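Local structure of diaminopimelate decarboxylase (Phaeodactylum tricornutum, 7JPJ) at residues A[27-37]-A[284-294]; A[59-69]-A[85-94]. The protein probably catalyses the pyridoxal phosphate-dependent decarboxylation of diaminopimelate to lysine, working as a dimer. One frame throughout, in Å; residues are numbered along the deposited sequence.

Interaction 1 of 2, residues A[27-37]-A[284-294]; sequences TPLYAYSIDKL and LVAMAGALVSK
Leu29 and Val292 lie side by side and point the same way, with Leu29 CG 3.9 Å from Val292 CB. On that same face of the sheet, the CB of Ala31 meets Val292 CG2 at 4.1 Å. CG of Leu29 sits between the backbone N and the carbonyl carbon (chi1 60°), which lays the branch against Val292, while helix 14-24 packs on this face through Ile21, against Leu29; strand 386-390 continues the sheet beyond strand 289-300. Tyr30, Tyr32 and Leu291 take the other face. Strands 29-33 and 289-294 run antiparallel, closing two hydrogen-bonded pairs: Leu29 with Val292 and Ala31 with Ala290. In fold-type III decarboxylases an N-terminal strand joins the C-terminal beta domain, and here strand 29-33 pairs with the strand that follows the end of the barrel. Flanking the Tyr32 ring obliquely is Gly289, whose CA is 3.8 Å from Tyr32 CD2. Beyond the last pair, Ser33 N still reaches Ala288 O at 3.0 Å, and Ser33 OG caps the next helix by accepting from Lys36 N, also at 3.0 Å. The following turn covers Ala288, whose CB touches Leu37 CD2 at 3.7 Å and Lys36 CB at 3.8 Å. At the far end, Thr27 and the side chain of Lys294 cross at about a right angle, OG1 of Thr27 lying 3.6 Å from Lys294 CE; the hydroxyl bonds to Asp313, whose carboxylate also takes Lys294 N.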
loop_
_atom_site.group_PDB
_atom_site.type_symbol
_atom_site.label_atom_id
_atom_site.label_comp_id
_atom_site.label_asym_id
_atom_site.label_seq_id
_atom_site.Cartn_x
_atom_site.Cartn_y
_atom_site.Cartn_z
ATOM N N THR A 27 0.998 -19.857 8.506
ATOM C CA THR A 27 0.634 -18.456 8.634
ATOM C C THR A 27 1.599 -17.578 7.850
ATOM O O THR A 27 2.741 -17.969 7.590
ATOM C CB THR A 27 0.631 -18.044 10.113
ATOM O OG1 THR A 27 1.717 -18.684 10.796
ATOM C CG2 THR A 27 -0.688 -18.435 10.775
ATOM N N PRO A 28 1.173 -16.372 7.434
ATOM C CA PRO A 28 -0.154 -15.769 7.610
ATOM C C PRO A 28 -1.162 -16.208 6.554
ATOM O O PRO A 28 -0.776 -16.829 5.564
ATOM C CB PRO A 28 0.135 -14.275 7.489
ATOM C CG PRO A 28 1.274 -14.210 6.542
ATOM C CD PRO A 28 2.115 -15.436 6.796
ATOM N N LEU A 29 -2.437 -15.884 6.765
ATOM C CA LEU A 29 -3.478 -16.226 5.806
ATOM C C LEU A 29 -4.694 -15.345 6.048
ATOM O O LEU A 29 -4.868 -14.775 7.127
ATOM C CB LEU A 29 -3.862 -17.708 5.900
ATOM C CG LEU A 29 -4.401 -18.189 7.251
ATOM C CD1 LEU A 29 -5.920 -18.348 7.231
ATOM C CD2 LEU A 29 -3.727 -19.492 7.651
ATOM N N TYR A 30 -5.528 -15.236 5.018
ATOM C CA TYR A 30 -6.826 -14.585 5.118
ATOM C C TYR A 30 -7.897 -15.654 5.289
ATOM O O TYR A 30 -7.913 -16.645 4.550
ATOM C CB TYR A 30 -7.138 -13.746 3.877
ATOM C CG TYR A 30 -6.172 -12.617 3.575
ATOM C CD1 TYR A 30 -6.280 -11.391 4.220
ATOM C CD2 TYR A 30 -5.179 -12.766 2.614
ATOM C CE1 TYR A 30 -5.410 -10.354 3.933
ATOM C CE2 TYR A 30 -4.303 -11.735 2.322
ATOM C CZ TYR A 30 -4.424 -10.532 2.980
ATOM O OH TYR A 30 -3.559 -9.504 2.689
ATOM N N ALA A 31 -8.786 -15.450 6.257
ATOM C CA ALA A 31 -9.897 -16.355 6.510
ATOM C C ALA A 31 -11.205 -15.620 6.261
ATOM O O ALA A 31 -11.425 -14.537 6.812
ATOM C CB ALA A 31 -9.854 -16.895 7.940
ATOM N N TYR A 32 -12.061 -16.203 5.424
ATOM C CA TYR A 32 -13.390 -15.675 5.150
ATOM C C TYR A 32 -14.434 -16.686 5.601
ATOM O O TYR A 32 -14.260 -17.894 5.417
ATOM C CB TYR A 32 -13.574 -15.357 3.661
ATOM C CG TYR A 32 -12.546 -14.396 3.101
ATOM C CD1 TYR A 32 -11.355 -14.866 2.559
ATOM C CD2 TYR A 32 -12.765 -13.022 3.112
ATOM C CE1 TYR A 32 -10.410 -13.994 2.043
ATOM C CE2 TYR A 32 -11.827 -12.141 2.599
ATOM C CZ TYR A 32 -10.649 -12.633 2.064
ATOM O OH TYR A 32 -9.702 -11.771 1.550
ATOM N N SER A 33 -15.519 -16.185 6.188
ATOM C CA SER A 33 -16.564 -17.016 6.776
ATOM C C SER A 33 -17.844 -16.893 5.959
ATOM O O SER A 33 -18.364 -15.787 5.778
ATOM C CB SER A 33 -16.817 -16.618 8.229
ATOM O OG SER A 33 -18.178 -16.791 8.577
ATOM N N ILE A 34 -18.350 -18.032 5.480
ATOM C CA ILE A 34 -19.603 -18.046 4.730
ATOM C C ILE A 34 -20.746 -17.516 5.590
ATOM O O ILE A 34 -21.635 -16.807 5.101
ATOM C CB ILE A 34 -19.887 -19.469 4.207
ATOM C CG1 ILE A 34 -19.173 -19.703 2.874
ATOM C CG2 ILE A 34 -21.381 -19.716 4.055
ATOM C CD1 ILE A 34 -19.745 -18.906 1.724
ATOM N N ASP A 35 -20.730 -17.837 6.887
ATOM C CA ASP A 35 -21.762 -17.353 7.800
ATOM C C ASP A 35 -21.819 -15.830 7.815
ATOM O O ASP A 35 -22.900 -15.238 7.733
ATOM C CB ASP A 35 -21.503 -17.887 9.208
ATOM C CG ASP A 35 -22.369 -19.081 9.547
ATOM O OD1 ASP A 35 -23.597 -19.006 9.331
ATOM O OD2 ASP A 35 -21.820 -20.094 10.033
ATOM N N LYS A 36 -20.657 -15.178 7.923
ATOM C CA LYS A 36 -20.623 -13.720 7.976
ATOM C C LYS A 36 -20.959 -13.091 6.628
ATOM O O LYS A 36 -21.449 -11.956 6.581
ATOM C CB LYS A 36 -19.253 -13.248 8.462
ATOM C CG LYS A 36 -19.111 -13.215 9.977
ATOM C CD LYS A 36 -19.846 -12.022 10.561
ATOM C CE LYS A 36 -19.862 -12.059 12.075
ATOM N NZ LYS A 36 -20.474 -10.828 12.646
ATOM N N LEU A 37 -20.703 -13.799 5.526
ATOM C CA LEU A 37 -21.105 -13.287 4.220
ATOM C C LEU A 37 -22.616 -13.351 4.036
ATOM O O LEU A 37 -23.197 -12.481 3.377
ATOM C CB LEU A 37 -20.407 -14.068 3.106
ATOM C CG LEU A 37 -18.914 -13.821 2.891
ATOM C CD1 LEU A 37 -18.338 -14.888 1.981
ATOM C CD2 LEU A 37 -18.665 -12.431 2.318
ATOM N N LEU A 284 -20.338 -5.432 3.007
ATOM C CA LEU A 284 -20.584 -6.808 2.598
ATOM C C LEU A 284 -19.490 -7.777 3.027
ATOM O O LEU A 284 -19.786 -8.950 3.278
ATOM C CB LEU A 284 -20.749 -6.879 1.078
ATOM C CG LEU A 284 -22.139 -6.603 0.511
ATOM C CD1 LEU A 284 -22.047 -6.311 -0.972
ATOM C CD2 LEU A 284 -23.066 -7.784 0.761
ATOM N N VAL A 285 -18.238 -7.326 3.129
ATOM C CA VAL A 285 -17.120 -8.256 3.258
ATOM C C VAL A 285 -16.209 -7.928 4.438
ATOM O O VAL A 285 -15.353 -8.741 4.805
ATOM C CB VAL A 285 -16.299 -8.301 1.953
ATOM C CG1 VAL A 285 -17.124 -8.885 0.816
ATOM C CG2 VAL A 285 -15.787 -6.916 1.592
ATOM N N ALA A 286 -16.372 -6.746 5.040
ATOM C CA ALA A 286 -15.460 -6.304 6.094
ATOM C C ALA A 286 -15.371 -7.296 7.248
ATOM O O ALA A 286 -14.311 -7.887 7.478
ATOM C CB ALA A 286 -15.876 -4.935 6.635
ATOM N N MET A 287 -16.471 -7.485 7.978
ATOM C CA MET A 287 -16.481 -8.405 9.113
ATOM C C MET A 287 -16.433 -9.865 8.696
ATOM O O MET A 287 -16.354 -10.733 9.571
ATOM C CB MET A 287 -17.721 -8.168 9.979
ATOM C CG MET A 287 -17.861 -6.748 10.502
ATOM S SD MET A 287 -16.376 -6.082 11.283
ATOM C CE MET A 287 -16.016 -7.338 12.508
ATOM N N ALA A 288 -16.485 -10.161 7.401
ATOM C CA ALA A 288 -16.458 -11.537 6.931
ATOM C C ALA A 288 -15.049 -12.077 6.748
ATOM O O ALA A 288 -14.891 -13.273 6.485
ATOM C CB ALA A 288 -17.226 -11.662 5.610
ATOM N N GLY A 289 -14.030 -11.238 6.888
ATOM C CA GLY A 289 -12.663 -11.664 6.675
ATOM C C GLY A 289 -11.790 -11.335 7.867
ATOM O O GLY A 289 -12.031 -10.374 8.594
ATOM N N ALA A 290 -10.757 -12.154 8.053
ATOM C CA ALA A 290 -9.869 -12.000 9.195
ATOM C C ALA A 290 -8.464 -12.439 8.819
ATOM O O ALA A 290 -8.282 -13.470 8.166
ATOM C CB ALA A 290 -10.360 -12.808 10.401
ATOM N N LEU A 291 -7.477 -11.648 9.238
ATOM C CA LEU A 291 -6.079 -12.023 9.081
ATOM C C LEU A 291 -5.660 -12.927 10.234
ATOM O O LEU A 291 -5.870 -12.594 11.405
ATOM C CB LEU A 291 -5.190 -10.779 9.028
ATOM C CG LEU A 291 -3.679 -11.027 9.053
ATOM C CD1 LEU A 291 -3.202 -11.645 7.746
ATOM C CD2 LEU A 291 -2.919 -9.748 9.357
ATOM N N VAL A 292 -5.070 -14.071 9.900
ATOM C CA VAL A 292 -4.641 -15.064 10.879
ATOM C C VAL A 292 -3.127 -15.182 10.777
ATOM O O VAL A 292 -2.601 -15.635 9.752
ATOM C CB VAL A 292 -5.319 -16.421 10.654
ATOM C CG1 VAL A 292 -4.949 -17.390 11.760
ATOM C CG2 VAL A 292 -6.824 -16.251 10.571
ATOM N N SER A 293 -2.426 -14.780 11.833
ATOM C CA SER A 293 -0.971 -14.809 11.869
ATOM C C SER A 293 -0.500 -15.417 13.183
ATOM O O SER A 293 -1.288 -15.666 14.100
ATOM C CB SER A 293 -0.376 -13.404 11.696
ATOM O OG SER A 293 -0.653 -12.596 12.827
ATOM N N LYS A 294 0.806 -15.652 13.268
ATOM C CA LYS A 294 1.427 -16.199 14.462
ATOM C C LYS A 294 2.384 -15.181 15.065
ATOM O O LYS A 294 2.985 -14.368 14.354
ATOM C CB LYS A 294 2.172 -17.507 14.160
ATOM C CG LYS A 294 1.385 -18.756 14.548
ATOM C CD LYS A 294 2.076 -20.045 14.107
ATOM C CE LYS A 294 1.092 -21.009 13.448
ATOM N NZ LYS A 294 0.579 -22.042 14.398
#

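Interaction 2 of 2, residues A[59-69]-A[85-94]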
loop_
_atom_site.group_PDB
_atom_site.type_symbol
_atom_site.label_atom_id
_atom_site.label_comp_id
_atom_site.label_asym_id
_atom_site.label_seq_id
_atom_site.Cartn_x
_atom_site.Cartn_y
_atom_site.Cartn_z
ATOM N N MET A 59 -16.549 -4.861 -5.884
ATOM C CA MET A 59 -15.559 -5.930 -5.784
ATOM C C MET A 59 -14.157 -5.422 -5.480
ATOM O O MET A 59 -13.291 -6.234 -5.130
ATOM C CB MET A 59 -15.516 -6.748 -7.075
ATOM C CG MET A 59 -15.209 -5.930 -8.316
ATOM S SD MET A 59 -15.221 -6.929 -9.816
ATOM C CE MET A 59 -13.859 -8.042 -9.487
ATOM N N LYS A 60 -13.909 -4.115 -5.611
ATOM C CA LYS A 60 -12.602 -3.562 -5.270
ATOM C C LYS A 60 -12.230 -3.814 -3.815
ATOM O O LYS A 60 -11.050 -3.726 -3.463
ATOM C CB LYS A 60 -12.572 -2.060 -5.560
ATOM C CG LYS A 60 -13.335 -1.219 -4.547
ATOM C CD LYS A 60 -13.646 0.166 -5.091
ATOM C CE LYS A 60 -14.452 0.984 -4.097
ATOM N NZ LYS A 60 -14.988 2.230 -4.706
ATOM N N ALA A 61 -13.210 -4.127 -2.963
ATOM C CA ALA A 61 -12.931 -4.390 -1.558
ATOM C C ALA A 61 -12.351 -5.782 -1.339
ATOM O O ALA A 61 -11.565 -5.977 -0.406
ATOM C CB ALA A 61 -14.206 -4.212 -0.734
ATOM N N CYS A 62 -12.724 -6.752 -2.179
ATOM C CA CYS A 62 -12.210 -8.117 -2.120
ATOM C C CYS A 62 -12.593 -8.880 -3.383
ATOM O O CYS A 62 -13.741 -9.324 -3.519
ATOM C CB CYS A 62 -12.736 -8.852 -0.888
ATOM S SG CYS A 62 -11.908 -10.434 -0.611
ATOM N N PRO A 63 -11.656 -9.075 -4.318
ATOM C CA PRO A 63 -12.034 -9.581 -5.645
ATOM C C PRO A 63 -11.891 -11.085 -5.834
ATOM O O PRO A 63 -11.907 -11.552 -6.976
ATOM C CB PRO A 63 -11.083 -8.821 -6.580
ATOM C CG PRO A 63 -9.900 -8.422 -5.712
ATOM C CD PRO A 63 -10.240 -8.675 -4.266
ATOM N N ASN A 64 -11.760 -11.853 -4.753
ATOM C CA ASN A 64 -11.623 -13.300 -4.891
ATOM C C ASN A 64 -12.841 -13.897 -5.586
ATOM O O ASN A 64 -13.984 -13.524 -5.308
ATOM C CB ASN A 64 -11.427 -13.957 -3.524
ATOM C CG ASN A 64 -11.103 -15.439 -3.633
ATOM O OD1 ASN A 64 -11.986 -16.262 -3.876
ATOM N ND2 ASN A 64 -9.831 -15.784 -3.459
ATOM N N ALA A 65 -12.584 -14.843 -6.495
ATOM C CA ALA A 65 -13.646 -15.366 -7.348
ATOM C C ALA A 65 -14.722 -16.077 -6.538
ATOM O O ALA A 65 -15.911 -16.002 -6.872
ATOM C CB ALA A 65 -13.058 -16.306 -8.397
ATOM N N SER A 66 -14.327 -16.770 -5.467
ATOM C CA SER A 66 -15.311 -17.434 -4.619
ATOM C C SER A 66 -16.283 -16.429 -4.013
ATOM O O SER A 66 -17.488 -16.693 -3.928
ATOM C CB SER A 66 -14.608 -18.233 -3.521
ATOM O OG SER A 66 -13.797 -19.251 -4.080
ATOM N N ILE A 67 -15.782 -15.269 -3.586
ATOM C CA ILE A 67 -16.672 -14.224 -3.087
ATOM C C ILE A 67 -17.605 -13.751 -4.195
ATOM O O ILE A 67 -18.807 -13.553 -3.977
ATOM C CB ILE A 67 -15.855 -13.061 -2.493
ATOM C CG1 ILE A 67 -14.838 -13.586 -1.477
ATOM C CG2 ILE A 67 -16.773 -12.033 -1.851
ATOM C CD1 ILE A 67 -15.465 -14.223 -0.253
ATOM N N LEU A 68 -17.068 -13.569 -5.405
ATOM C CA LEU A 68 -17.908 -13.194 -6.538
ATOM C C LEU A 68 -18.947 -14.268 -6.825
ATOM O O LEU A 68 -20.125 -13.965 -7.044
ATOM C CB LEU A 68 -17.046 -12.945 -7.774
ATOM C CG LEU A 68 -16.107 -11.743 -7.741
ATOM C CD1 LEU A 68 -15.430 -11.584 -9.091
ATOM C CD2 LEU A 68 -16.861 -10.483 -7.358
ATOM N N LYS A 69 -18.525 -15.534 -6.830
ATOM C CA LYS A 69 -19.459 -16.621 -7.103
ATOM C C LYS A 69 -20.535 -16.709 -6.026
ATOM O O LYS A 69 -21.698 -17.009 -6.324
ATOM C CB LYS A 69 -18.704 -17.945 -7.219
ATOM C CG LYS A 69 -17.800 -18.047 -8.439
ATOM C CD LYS A 69 -16.962 -19.317 -8.395
ATOM C CE LYS A 69 -15.908 -19.339 -9.498
ATOM N NZ LYS A 69 -16.510 -19.345 -10.864
ATOM N N GLU A 85 -11.449 -5.183 -13.633
ATOM C CA GLU A 85 -12.425 -5.815 -12.754
ATOM C C GLU A 85 -13.613 -6.354 -13.539
ATOM O O GLU A 85 -14.200 -7.372 -13.154
ATOM C CB GLU A 85 -12.890 -4.824 -11.689
ATOM C CG GLU A 85 -11.865 -4.562 -10.599
ATOM C CD GLU A 85 -12.402 -3.677 -9.491
ATOM O OE1 GLU A 85 -13.517 -3.132 -9.647
ATOM O OE2 GLU A 85 -11.708 -3.528 -8.463
ATOM N N VAL A 86 -13.982 -5.690 -14.637
ATOM C CA VAL A 86 -15.051 -6.204 -15.489
ATOM C C VAL A 86 -14.652 -7.554 -16.068
ATOM O O VAL A 86 -15.398 -8.535 -15.977
ATOM C CB VAL A 86 -15.389 -5.197 -16.603
ATOM C CG1 VAL A 86 -16.491 -5.747 -17.494
ATOM C CG2 VAL A 86 -15.790 -3.859 -16.011
ATOM N N ARG A 87 -13.459 -7.624 -16.665
ATOM C CA ARG A 87 -12.984 -8.880 -17.232
ATOM C C ARG A 87 -12.721 -9.919 -16.151
ATOM O O ARG A 87 -12.827 -11.123 -16.411
ATOM C CB ARG A 87 -11.720 -8.636 -18.057
ATOM C CG ARG A 87 -11.957 -7.936 -19.388
ATOM C CD ARG A 87 -11.030 -8.479 -20.471
ATOM N NE ARG A 87 -11.198 -7.791 -21.749
ATOM C CZ ARG A 87 -11.984 -8.220 -22.734
ATOM N NH1 ARG A 87 -12.682 -9.339 -22.591
ATOM N NH2 ARG A 87 -12.072 -7.530 -23.866
ATOM N N ARG A 88 -12.379 -9.479 -14.940
ATOM C CA ARG A 88 -12.149 -10.417 -13.846
ATOM C C ARG A 88 -13.458 -11.043 -13.375
ATOM O O ARG A 88 -13.539 -12.261 -13.174
ATOM C CB ARG A 88 -11.438 -9.703 -12.695
ATOM C CG ARG A 88 -10.921 -10.616 -11.597
ATOM C CD ARG A 88 -10.090 -9.834 -10.588
ATOM N NE ARG A 88 -9.470 -10.701 -9.590
ATOM C CZ ARG A 88 -8.596 -10.287 -8.678
ATOM N NH1 ARG A 88 -8.230 -9.014 -8.636
ATOM N NH2 ARG A 88 -8.086 -11.145 -7.808
ATOM N N ALA A 89 -14.498 -10.221 -13.195
ATOM C CA ALA A 89 -15.781 -10.738 -12.730
ATOM C C ALA A 89 -16.386 -11.711 -13.727
ATOM O O ALA A 89 -17.044 -12.680 -13.330
ATOM C CB ALA A 89 -16.754 -9.589 -12.464
ATOM N N MET A 90 -16.176 -11.475 -15.022
ATOM C CA MET A 90 -16.713 -12.388 -16.022
ATOM C C MET A 90 -15.983 -13.722 -16.000
ATOM O O MET A 90 -16.552 -14.744 -16.398
ATOM C CB MET A 90 -16.641 -11.746 -17.406
ATOM C CG MET A 90 -17.690 -10.670 -17.615
ATOM S SD MET A 90 -17.755 -10.054 -19.304
ATOM C CE MET A 90 -16.059 -9.515 -19.521
ATOM N N ASP A 91 -14.732 -13.739 -15.530
ATOM C CA ASP A 91 -14.018 -15.002 -15.378
ATOM C C ASP A 91 -14.606 -15.846 -14.255
ATOM O O ASP A 91 -14.559 -17.080 -14.321
ATOM C CB ASP A 91 -12.534 -14.740 -15.127
ATOM C CG ASP A 91 -11.748 -14.576 -16.412
ATOM O OD1 ASP A 91 -12.244 -15.023 -17.469
ATOM O OD2 ASP A 91 -10.637 -13.999 -16.371
ATOM N N ALA A 92 -15.167 -15.206 -13.226
ATOM C CA ALA A 92 -15.778 -15.909 -12.104
ATOM C C ALA A 92 -17.202 -16.367 -12.389
ATOM O O ALA A 92 -17.848 -16.927 -11.495
ATOM C CB ALA A 92 -15.767 -15.018 -10.860
ATOM N N GLY A 93 -17.707 -16.145 -13.602
ATOM C CA GLY A 93 -19.039 -16.566 -13.975
ATOM C C GLY A 93 -20.102 -15.495 -13.900
ATOM O O GLY A 93 -21.270 -15.790 -14.178
ATOM N N VAL A 94 -19.746 -14.274 -13.534
ATOM C CA VAL A 94 -20.746 -13.203 -13.465
ATOM C C VAL A 94 -21.139 -12.799 -14.882
ATOM O O VAL A 94 -20.256 -12.477 -15.697
ATOM C CB VAL A 94 -20.197 -12.010 -12.680
ATOM C CG1 VAL A 94 -21.179 -10.850 -12.713
ATOM C CG2 VAL A 94 -19.897 -12.413 -11.243
HETATM O O HOH W 1 -15.201 -2.092 -7.540
#
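Met59 and Glu85 slide past each other in opposite directions: Met59 CG lies 3.5 Å from Glu85 OE1, while Met59 SD reaches back to Glu85 CB at 3.7 Å. The other carboxylate oxygen, Glu85 OE2, rests 3.4 Å from Lys60 CB. Glu85 OE1 also accepts from Ser81 N and from a water that in turn accepts from Lys60 N, so the carboxylate is tied to the backbone of the predicted cofactor lysine. Cutting Glu85 back to an alanine is likely to leave Ser81 N and this water without their acceptor and to let the Met59 side chain shift. Farther along, Pro63 crosses the Arg88 guanidinium obliquely, its CB 3.5 Å above the plane and over its centre. Arg88 reaches it with CG anti to the backbone N (chi1 -170°) and the chain extended to NE; its nitrogens then bond to Glu437 and Ser406 of the second subunit. Leu68 sets CD1 against Ala89 and Ala92, 3.9 Å from Ala92 CB, and Ala65 CB touches that same methyl. Lys69 bends at its last torsion, bringing NZ to 2.8 Å from Ala92 O, above the carbonyl plane, where Gly93 closes the helix in a Schellman motif. Helices 65-73 and 83-91 are neighbours on the outside of the TIM barrel, joined through strand 77-80, whose Val78 meets Met59 and Leu68, while Ala89 and Val94 lean on Ile99 of strand 99-101.

The centres of the two contacts are about 17 Å apart, and interaction 2 is nested inside the chain loop that interaction 1 closes. They meet directly: Tyr32 OH lies 3.4 Å from Cys62 SG, Leu37 CD1 packs 3.7 Å from Ile67 CD1, and Val285 CG2 touches Ala61 CB at 3.9 Å. Interaction 1 thus ties the beta domain to the barrel at Ala61 and Cys62, just after Lys60 in the chain, the predicted cofactor lysine, which carries no cofactor here. The nearest atoms of Lys60 and Val285 side chains are about 9 Å apart. A bound D-lysine lies about 9 Å from the Lys60 side chain, and Cys357 of the second subunit, the predicted proton donor, packs on Lys60, consistent with an active site at the dimer interface.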